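Local atomic coordinates of DNA polymerase (Pyrobaculum calidifontis, PDB entry 5MDN), a protein that probably catalyses template-directed DNA synthesis, adding deoxyribonucleotides from their triphosphates to a growing strand with release of diphosphate, as a family B DNA polymerase. Residues M117-M120 with I121-V125; E375-L378 with L379-Y383. All coordinates share one frame; numbering follows the deposited sequence.

Contact 1. Residues M117-M120 with I121-V125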
ATOM      1  N   MET A 117       1.824  19.933   2.119  1.00 52.91           N
ATOM      2  CA  MET A 117       0.442  19.476   2.004  1.00 52.25           C
ATOM      3  C   MET A 117      -0.535  20.559   2.447  1.00 51.33           C
ATOM      4  O   MET A 117      -1.620  20.696   1.871  1.00 50.67           O
ATOM      5  CB  MET A 117       0.230  18.201   2.819  1.00 51.59           C
ATOM      6  CG  MET A 117       0.888  16.963   2.235  1.00 53.20           C
ATOM      7  SD  MET A 117       0.275  16.550   0.594  1.00 56.87           S
ATOM      8  CE  MET A 117      -1.469  16.324   0.931  1.00 58.73           C
ATOM      9  N   ARG A 118      -0.169  21.323   3.480  1.00 50.77           N
ATOM     10  CA  ARG A 118      -0.964  22.478   3.889  1.00 45.04           C
ATOM     11  C   ARG A 118      -1.172  23.441   2.726  1.00 44.48           C
ATOM     12  O   ARG A 118      -2.280  23.944   2.509  1.00 44.34           O
ATOM     13  CB  ARG A 118      -0.275  23.187   5.055  1.00 43.00           C
ATOM     14  CG  ARG A 118      -1.044  24.358   5.646  1.00 43.42           C
ATOM     15  CD  ARG A 118      -2.091  23.904   6.652  1.00 43.42           C
ATOM     16  NE  ARG A 118      -3.382  23.633   6.034  1.00 44.63           N
ATOM     17  CZ  ARG A 118      -4.445  23.195   6.698  1.00 46.03           C
ATOM     18  NH1 ARG A 118      -4.369  22.981   8.004  1.00 46.40           N
ATOM     19  NH2 ARG A 118      -5.584  22.972   6.058  1.00 47.27           N
ATOM     20  N   TYR A 119      -0.106  23.717   1.971  1.00 48.66           N
ATOM     21  CA  TYR A 119      -0.198  24.655   0.855  1.00 48.98           C
ATOM     22  C   TYR A 119      -1.162  24.156  -0.215  1.00 49.31           C
ATOM     23  O   TYR A 119      -2.039  24.899  -0.671  1.00 46.94           O
ATOM     24  CB  TYR A 119       1.188  24.896   0.259  1.00 49.27           C
ATOM     25  CG  TYR A 119       1.181  25.813  -0.941  1.00 49.25           C
ATOM     26  CD1 TYR A 119       1.207  27.192  -0.786  1.00 51.44           C
ATOM     27  CD2 TYR A 119       1.150  25.299  -2.231  1.00 50.63           C
ATOM     28  CE1 TYR A 119       1.198  28.033  -1.882  1.00 53.21           C
ATOM     29  CE2 TYR A 119       1.140  26.130  -3.331  1.00 52.14           C
ATOM     30  CZ  TYR A 119       1.165  27.497  -3.151  1.00 54.17           C
ATOM     31  OH  TYR A 119       1.156  28.328  -4.247  1.00 56.61           O
ATOM     32  N   MET A 120      -1.007  22.901  -0.641  1.00 50.12           N
ATOM     33  CA  MET A 120      -1.838  22.387  -1.726  1.00 51.81           C
ATOM     34  C   MET A 120      -3.299  22.292  -1.307  1.00 50.57           C
ATOM     35  O   MET A 120      -4.199  22.521  -2.123  1.00 48.91           O
ATOM     36  CB  MET A 120      -1.313  21.032  -2.202  1.00 53.03           C
ATOM     37  CG  MET A 120       0.039  21.117  -2.899  1.00 55.58           C
ATOM     38  SD  MET A 120       0.547  19.586  -3.708  1.00 61.53           S
ATOM     39  CE  MET A 120       0.366  18.416  -2.370  1.00 61.16           C
ATOM     40  N   ILE A 121      -3.556  21.939  -0.046  1.00 46.79           N
ATOM     41  CA  ILE A 121      -4.927  21.916   0.457  1.00 45.88           C
ATOM     42  C   ILE A 121      -5.534  23.315   0.421  1.00 42.94           C
ATOM     43  O   ILE A 121      -6.633  23.521  -0.107  1.00 41.34           O
ATOM     44  CB  ILE A 121      -4.973  21.318   1.875  1.00 48.43           C
ATOM     45  CG1 ILE A 121      -4.783  19.800   1.820  1.00 48.88           C
ATOM     46  CG2 ILE A 121      -6.279  21.674   2.573  1.00 48.78           C
ATOM     47  CD1 ILE A 121      -4.670  19.149   3.182  1.00 49.15           C
ATOM     48  N   ASP A 122      -4.829  24.298   0.987  1.00 47.42           N
ATOM     49  CA  ASP A 122      -5.391  25.640   1.113  1.00 45.79           C
ATOM     50  C   ASP A 122      -5.547  26.316  -0.244  1.00 47.27           C
ATOM     51  O   ASP A 122      -6.529  27.031  -0.478  1.00 50.12           O
ATOM     52  CB  ASP A 122      -4.515  26.486   2.037  1.00 44.76           C
ATOM     53  CG  ASP A 122      -4.604  26.048   3.484  1.00 46.10           C
ATOM     54  OD1 ASP A 122      -5.010  24.893   3.736  1.00 44.68           O
ATOM     55  OD2 ASP A 122      -4.266  26.859   4.371  1.00 48.71           O
ATOM     56  N   LYS A 123      -4.596  26.110  -1.150  1.00 46.92           N
ATOM     57  CA  LYS A 123      -4.643  26.728  -2.468  1.00 49.18           C
ATOM     58  C   LYS A 123      -5.391  25.886  -3.493  1.00 50.93           C
ATOM     59  O   LYS A 123      -5.578  26.339  -4.627  1.00 54.58           O
ATOM     60  CB  LYS A 123      -3.224  27.010  -2.969  1.00 51.15           C
ATOM     61  CG  LYS A 123      -2.402  27.864  -2.019  1.00 52.21           C
ATOM     62  CD  LYS A 123      -2.996  29.254  -1.876  1.00 52.35           C
ATOM     63  CE  LYS A 123      -2.281  30.053  -0.802  1.00 53.41           C
ATOM     64  NZ  LYS A 123      -2.953  31.354  -0.529  1.00 56.26           N
ATOM     65  N   GLY A 124      -5.828  24.686  -3.125  1.00 53.67           N
ATOM     66  CA  GLY A 124      -6.542  23.830  -4.051  1.00 52.72           C
ATOM     67  C   GLY A 124      -5.680  23.211  -5.127  1.00 52.96           C
ATOM     68  O   GLY A 124      -6.179  22.913  -6.216  1.00 55.59           O
ATOM     69  N   VAL A 125      -4.395  23.007  -4.852  1.00 51.57           N
ATOM     70  CA  VAL A 125      -3.503  22.353  -5.803  1.00 52.68           C
ATOM     71  C   VAL A 125      -3.730  20.850  -5.717  1.00 53.67           C
ATOM     72  O   VAL A 125      -3.510  20.237  -4.667  1.00 59.23           O
ATOM     73  CB  VAL A 125      -2.036  22.706  -5.523  1.00 52.90           C
ATOM     74  CG1 VAL A 125      -1.128  22.067  -6.565  1.00 52.79           C
ATOM     75  CG2 VAL A 125      -1.846  24.211  -5.481  1.00 53.65           C
TER
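Over one face of the Tyr119 ring lies Lys123, whose CG sits 3.8 Å from the ring centroid and 18° off its normal, a CH-pi contact one helical turn on; Val125 CG2 approaches the same ring obliquely. The other flat group, the Arg118 guanidinium, takes Asp122 at its edge. Arg118 NE and NH2 both reach Asp122 OD1, each at 3.1 Å, but the planes of guanidinium and carboxylate stand 54° apart and both bonds are weak. The stronger partner of the arginine is Glu110, in a salt bridge with NH1, so its charge is divided between two carboxylates. With CG anti to the backbone N (chi1 -176°), the arginine chain bends at chi2 and chi3 to bring its end back to Asp122. The helix closes in a Schellman motif: Gly124, with positive phi, suits the C-prime place, its N giving a weak hydrogen bond to Ile121 O, while Val125 N bonds Met120 O at 2.8 Å, in the carbonyl plane on a lone pair. Tyr119 OH is hydrogen-bonded to Asp35 and Trp152, so a leucine here would probably strip both of that partner and take the aromatic face from Lys123. Beta-branched Val125 sets its CB 3.7 Å from CG of the slim, unbranched Met120.

Contact 2. Residues E375-L378 with L379-Y383; sequences EWML and LRYAY
Residues 375-378 run straight into 379-383 as one unbroken helix, and the backbone is tied by i to i+4 bonds: Leu379 N to Glu375 O, Tyr381 N to Met377 O, and Ala382 N to Leu378 O at 2.7 Å. The bond from Arg380 N to Trp376 O, at 3.5 Å, is weak. This is helix 370-384 of the family B polymerase region; Met377, Leu378 and Tyr381 pack on helix 468-486, while Trp376 and Arg380 meet helix 115-123.

Two side-chain pairs ride on this frame. Leu379 lays CD1 against the six-membered part of the Trp376 indole, 3.5 Å from CE3, meeting it obliquely. In both residues CG stands beside the backbone N (chi1 -82° for Trp376), and although the bond from CA to CB leads the indole off, its far end returns to the leucine. On another side of the helix Met377 and Tyr381 lie side by side and point the same way. Unbranched at CB and extended through chi2, methionine can bring CG flush to the ring edge, in plane and 3.7 Å from Tyr381 CE2.

Tyr381 OH is hydrogen-bonded to His475, Arg380 NH1 to Val125 O, and Glu375 to Tyr517, with a salt bridge to Arg524. Apolar surfaces therefore meet within the helix, while these hydrogen bonds and the salt bridge, made by the polar ends of its side chains, probably help hold it against its neighbours.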
ATOM      1  N   GLU A 375      -7.627   9.965   5.106  1.00 48.74           N
ATOM      2  CA  GLU A 375      -7.592  11.105   6.014  1.00 47.81           C
ATOM      3  C   GLU A 375      -7.047  12.357   5.337  1.00 48.05           C
ATOM      4  O   GLU A 375      -7.484  13.469   5.655  1.00 51.80           O
ATOM      5  CB  GLU A 375      -6.771  10.753   7.251  1.00 47.75           C
ATOM      6  CG  GLU A 375      -7.050  11.634   8.442  1.00 49.57           C
ATOM      7  CD  GLU A 375      -6.629  10.980   9.741  1.00 54.99           C
ATOM      8  OE1 GLU A 375      -5.409  10.850   9.976  1.00 60.13           O
ATOM      9  OE2 GLU A 375      -7.519  10.590  10.524  1.00 56.83           O
ATOM     10  N   TRP A 376      -6.106  12.205   4.404  1.00 47.80           N
ATOM     11  CA  TRP A 376      -5.638  13.351   3.632  1.00 49.08           C
ATOM     12  C   TRP A 376      -6.688  13.855   2.652  1.00 48.56           C
ATOM     13  O   TRP A 376      -6.649  15.030   2.271  1.00 49.83           O
ATOM     14  CB  TRP A 376      -4.349  13.002   2.887  1.00 50.78           C
ATOM     15  CG  TRP A 376      -3.130  13.121   3.744  1.00 52.44           C
ATOM     16  CD1 TRP A 376      -2.308  12.110   4.155  1.00 52.42           C
ATOM     17  CD2 TRP A 376      -2.598  14.324   4.310  1.00 51.49           C
ATOM     18  NE1 TRP A 376      -1.296  12.612   4.938  1.00 52.53           N
ATOM     19  CE2 TRP A 376      -1.451  13.969   5.047  1.00 51.01           C
ATOM     20  CE3 TRP A 376      -2.979  15.669   4.262  1.00 52.15           C
ATOM     21  CZ2 TRP A 376      -0.683  14.910   5.730  1.00 52.59           C
ATOM     22  CZ3 TRP A 376      -2.217  16.599   4.941  1.00 52.06           C
ATOM     23  CH2 TRP A 376      -1.083  16.217   5.665  1.00 53.17           C
ATOM     24  N   MET A 377      -7.616  12.996   2.231  1.00 48.12           N
ATOM     25  CA  MET A 377      -8.755  13.461   1.444  1.00 48.34           C
ATOM     26  C   MET A 377      -9.717  14.268   2.306  1.00 48.38           C
ATOM     27  O   MET A 377     -10.150  15.359   1.916  1.00 49.35           O
ATOM     28  CB  MET A 377      -9.475  12.276   0.804  1.00 48.54           C
ATOM     29  CG  MET A 377     -10.540  12.675  -0.206  1.00 48.23           C
ATOM     30  SD  MET A 377     -11.243  11.263  -1.077  1.00 50.30           S
ATOM     31  CE  MET A 377     -12.020  10.395   0.282  1.00 51.71           C
ATOM     32  N   LEU A 378     -10.077  13.736   3.479  1.00 49.63           N
ATOM     33  CA  LEU A 378     -11.035  14.418   4.344  1.00 48.50           C
ATOM     34  C   LEU A 378     -10.507  15.765   4.822  1.00 48.60           C
ATOM     35  O   LEU A 378     -11.289  16.705   5.002  1.00 48.57           O
ATOM     36  CB  LEU A 378     -11.395  13.529   5.534  1.00 48.17           C
ATOM     37  CG  LEU A 378     -12.129  12.233   5.181  1.00 48.59           C
ATOM     38  CD1 LEU A 378     -12.429  11.421   6.430  1.00 48.43           C
ATOM     39  CD2 LEU A 378     -13.406  12.531   4.408  1.00 47.53           C
ATOM     40  N   LEU A 379      -9.191  15.880   5.036  1.00 47.96           N
ATOM     41  CA  LEU A 379      -8.611  17.179   5.368  1.00 47.69           C
ATOM     42  C   LEU A 379      -8.821  18.176   4.239  1.00 49.57           C
ATOM     43  O   LEU A 379      -9.083  19.359   4.482  1.00 52.24           O
ATOM     44  CB  LEU A 379      -7.120  17.043   5.663  1.00 48.30           C
ATOM     45  CG  LEU A 379      -6.644  16.381   6.950  1.00 48.63           C
ATOM     46  CD1 LEU A 379      -5.130  16.411   6.971  1.00 50.93           C
ATOM     47  CD2 LEU A 379      -7.216  17.085   8.160  1.00 49.15           C
ATOM     48  N   ARG A 380      -8.708  17.714   2.992  1.00 45.48           N
ATOM     49  CA  ARG A 380      -8.927  18.594   1.850  1.00 45.89           C
ATOM     50  C   ARG A 380     -10.386  19.022   1.767  1.00 46.65           C
ATOM     51  O   ARG A 380     -10.682  20.197   1.528  1.00 50.39           O
ATOM     52  CB  ARG A 380      -8.489  17.896   0.562  1.00 46.03           C
ATOM     53  CG  ARG A 380      -8.182  18.834  -0.593  1.00 47.94           C
ATOM     54  CD  ARG A 380      -7.630  18.067  -1.783  1.00 51.13           C
ATOM     55  NE  ARG A 380      -6.188  17.856  -1.682  1.00 52.54           N
ATOM     56  CZ  ARG A 380      -5.282  18.565  -2.351  1.00 52.69           C
ATOM     57  NH1 ARG A 380      -5.667  19.530  -3.174  1.00 51.80           N
ATOM     58  NH2 ARG A 380      -3.990  18.305  -2.201  1.00 53.83           N
ATOM     59  N   TYR A 381     -11.312  18.078   1.953  1.00 50.53           N
ATOM     60  CA  TYR A 381     -12.730  18.423   1.987  1.00 49.88           C
ATOM     61  C   TYR A 381     -13.056  19.313   3.180  1.00 51.97           C
ATOM     62  O   TYR A 381     -13.843  20.260   3.059  1.00 55.22           O
ATOM     63  CB  TYR A 381     -13.586  17.155   2.021  1.00 48.72           C
ATOM     64  CG  TYR A 381     -13.867  16.563   0.658  1.00 49.31           C
ATOM     65  CD1 TYR A 381     -14.911  17.040  -0.123  1.00 51.46           C
ATOM     66  CD2 TYR A 381     -13.094  15.524   0.155  1.00 50.60           C
ATOM     67  CE1 TYR A 381     -15.175  16.502  -1.370  1.00 51.59           C
ATOM     68  CE2 TYR A 381     -13.351  14.980  -1.092  1.00 52.28           C
ATOM     69  CZ  TYR A 381     -14.393  15.474  -1.849  1.00 52.13           C
ATOM     70  OH  TYR A 381     -14.651  14.937  -3.088  1.00 52.61           O
ATOM     71  N   ALA A 382     -12.480  19.010   4.348  1.00 49.10           N
ATOM     72  CA  ALA A 382     -12.751  19.807   5.541  1.00 51.41           C
ATOM     73  C   ALA A 382     -12.369  21.269   5.351  1.00 54.03           C
ATOM     74  O   ALA A 382     -13.016  22.155   5.922  1.00 54.36           O
ATOM     75  CB  ALA A 382     -12.012  19.222   6.744  1.00 50.12           C
ATOM     76  N   TYR A 383     -11.326  21.547   4.563  1.00 52.33           N
ATOM     77  CA  TYR A 383     -10.925  22.934   4.343  1.00 53.43           C
ATOM     78  C   TYR A 383     -11.974  23.688   3.532  1.00 58.63           C
ATOM     79  O   TYR A 383     -12.449  24.751   3.948  1.00 59.87           O
ATOM     80  CB  TYR A 383      -9.565  22.999   3.651  1.00 50.97           C
ATOM     81  CG  TYR A 383      -9.121  24.420   3.400  1.00 49.02           C
ATOM     82  CD1 TYR A 383      -8.655  25.212   4.442  1.00 48.49           C
ATOM     83  CD2 TYR A 383      -9.195  24.980   2.133  1.00 48.24           C
ATOM     84  CE1 TYR A 383      -8.261  26.519   4.225  1.00 49.77           C
ATOM     85  CE2 TYR A 383      -8.803  26.285   1.906  1.00 49.71           C
ATOM     86  CZ  TYR A 383      -8.336  27.050   2.957  1.00 48.85           C
ATOM     87  OH  TYR A 383      -7.943  28.351   2.740  1.00 46.71           O
TER

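From the N terminus, contact 1 comes first, at the end of helix 115-123; contact 2 follows some 250 residues later on helix 370-384. Each is local to its own helix and closes no long loop, and the two stand in series, neither nesting nor crossing. In space, however, the centres of contact 1 and contact 2 are about 10 Å apart. Val125 O accepts a probable hydrogen bond from Arg380 NH1 at 2.7 Å; Met117 CB packs on Trp376 CZ3 at 3.6 Å, and Tyr383 rests on Ile121 and Asp122. Helix 115-123 is thus tied to the start of the polymerase region, with the magnesium ion of Asp7 and Asp363 about 9 Å from the Met120 side chain.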